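Local coordinates for protein internalin C2 (Listeria monocytogenes serotype 4b str. F2365, PDB 4FHO) that is a leucine-rich-repeat protein of the internalin family, probably serving in adhesion to or invasion of host cells, at residues A[22-27]-A[60-65]. Sequence-based numbering, arbitrary orientation.
Sequences PALANA and TTIEGI
Leu24 meets Ile62 through a single methyl group, a worked example of how an N-terminal cap helix closes the end of a leucine-rich-repeat stack. The anti chi1 (-163°) carries CG out from the helix, and CD2 is the branch set against the passing chain, 3.7 Å from Ile62 CA. Leu24 CD2 also lies 4.0 Å from Thr61 O and 4.2 Å from CB and CG2 of Ile62, so its closest neighbours are backbone atoms, with the base of the isoleucine side chain slightly farther off. The rest of the Ile62 side chain packs on Ile81, in the loop beyond strand 73-75. Ile65 flanks the methyl loosely, its CD1 4.8 Å from Leu24 CD2. No hydrogen bond spans the two segments; the junction is apolar packing. The loop keeps its shape by bonds of its own: in an ST turn Thr61 OG1 accepts from Glu63 N at 3.3 Å, nearly straight at 169°, and, overlapping it, a type II turn runs from Ile62 to Ile65, with the positive phi of Gly64. Asp21, just before the helix, hydrogen-bonds Thr60 N through OD2 while OD1 makes weak bonds to Ala23 N and Leu24 N, and so links the two segments. Leu24, Ala27 and Ile65 all touch Leu52 on strand 51-53, the first strand, at the N-terminal edge of the parallel sheet, so helix 22-31 sits against the first turn of the solenoid.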
loop_
_atom_site.group_PDB
_atom_site.type_symbol
_atom_site.label_atom_id
_atom_site.label_comp_id
_atom_site.label_asym_id
_atom_site.label_seq_id
_atom_site.Cartn_x
_atom_site.Cartn_y
_atom_site.Cartn_z
ATOM N N PRO A 22 -3.615 23.025 -0.779
ATOM C CA PRO A 22 -4.857 23.386 -1.505
ATOM C C PRO A 22 -5.566 22.233 -2.226
ATOM O O PRO A 22 -6.803 22.192 -2.216
ATOM C CB PRO A 22 -4.394 24.455 -2.510
ATOM C CG PRO A 22 -3.163 25.016 -1.917
ATOM C CD PRO A 22 -2.488 23.853 -1.244
ATOM N N ALA A 23 -4.800 21.307 -2.809
ATOM C CA ALA A 23 -5.378 20.114 -3.467
ATOM C C ALA A 23 -6.127 19.218 -2.484
ATOM O O ALA A 23 -7.240 18.760 -2.765
ATOM C CB ALA A 23 -4.298 19.306 -4.184
ATOM N N LEU A 24 -5.535 18.993 -1.322
ATOM C CA LEU A 24 -6.166 18.150 -0.308
ATOM C C LEU A 24 -7.349 18.865 0.352
ATOM O O LEU A 24 -8.380 18.239 0.596
ATOM C CB LEU A 24 -5.151 17.677 0.736
ATOM C CG LEU A 24 -5.569 16.484 1.595
ATOM C CD1 LEU A 24 -5.809 15.259 0.724
ATOM C CD2 LEU A 24 -4.508 16.187 2.641
ATOM N N ALA A 25 -7.188 20.166 0.602
ATOM C CA ALA A 25 -8.273 21.066 1.008
ATOM C C ALA A 25 -9.460 20.966 0.071
ATOM O O ALA A 25 -10.593 20.856 0.530
ATOM C CB ALA A 25 -7.787 22.510 1.056
ATOM N N ASN A 26 -9.198 20.982 -1.243
ATOM C CA ASN A 26 -10.265 20.857 -2.244
ATOM C C ASN A 26 -11.004 19.518 -2.125
ATOM O O ASN A 26 -12.230 19.475 -2.242
ATOM C CB ASN A 26 -9.720 21.046 -3.674
ATOM C CG ASN A 26 -10.823 21.073 -4.715
ATOM O OD1 ASN A 26 -11.622 22.002 -4.752
ATOM N ND2 ASN A 26 -10.898 20.032 -5.532
ATOM N N ALA A 27 -10.257 18.442 -1.860
ATOM C CA ALA A 27 -10.855 17.109 -1.694
ATOM C C ALA A 27 -11.733 17.013 -0.429
ATOM O O ALA A 27 -12.798 16.399 -0.480
ATOM C CB ALA A 27 -9.788 16.018 -1.724
ATOM N N THR A 60 1.441 17.888 -1.760
ATOM C CA THR A 60 2.789 17.829 -1.164
ATOM C C THR A 60 2.812 17.581 0.341
ATOM O O THR A 60 3.860 17.257 0.865
ATOM C CB THR A 60 3.611 19.086 -1.482
ATOM O OG1 THR A 60 2.971 20.253 -0.950
ATOM C CG2 THR A 60 3.742 19.228 -2.962
ATOM N N THR A 61 1.684 17.749 1.027
ATOM C CA THR A 61 1.581 17.459 2.456
ATOM C C THR A 61 0.170 17.013 2.799
ATOM O O THR A 61 -0.807 17.568 2.278
ATOM C CB THR A 61 1.968 18.672 3.329
ATOM O OG1 THR A 61 1.732 18.365 4.709
ATOM C CG2 THR A 61 1.162 19.904 2.953
ATOM N N ILE A 62 0.085 16.017 3.681
ATOM C CA ILE A 62 -1.192 15.476 4.148
ATOM C C ILE A 62 -1.515 15.908 5.581
ATOM O O ILE A 62 -2.331 15.275 6.238
ATOM C CB ILE A 62 -1.277 13.938 3.967
ATOM C CG1 ILE A 62 -0.207 13.190 4.778
ATOM C CG2 ILE A 62 -1.223 13.625 2.460
ATOM C CD1 ILE A 62 -0.401 11.692 4.830
ATOM N N GLU A 63 -0.897 16.997 6.044
ATOM C CA GLU A 63 -1.288 17.653 7.302
ATOM C C GLU A 63 -2.804 17.882 7.329
ATOM O O GLU A 63 -3.387 18.318 6.340
ATOM C CB GLU A 63 -0.541 18.991 7.468
ATOM C CG GLU A 63 -0.899 19.809 8.706
ATOM C CD GLU A 63 -0.708 19.053 10.007
ATOM O OE1 GLU A 63 0.193 18.174 10.073
ATOM O OE2 GLU A 63 -1.460 19.345 10.960
ATOM N N GLY A 64 -3.420 17.560 8.464
ATOM C CA GLY A 64 -4.868 17.621 8.643
ATOM C C GLY A 64 -5.562 16.273 8.588
ATOM O O GLY A 64 -6.657 16.135 9.129
ATOM N N ILE A 65 -4.958 15.298 7.899
ATOM C CA ILE A 65 -5.521 13.942 7.768
ATOM C C ILE A 65 -5.728 13.265 9.124
ATOM O O ILE A 65 -6.680 12.479 9.272
ATOM C CB ILE A 65 -4.689 13.049 6.788
ATOM C CG1 ILE A 65 -5.551 11.982 6.132
ATOM C CG2 ILE A 65 -3.514 12.382 7.483
ATOM C CD1 ILE A 65 -6.390 12.521 5.008
#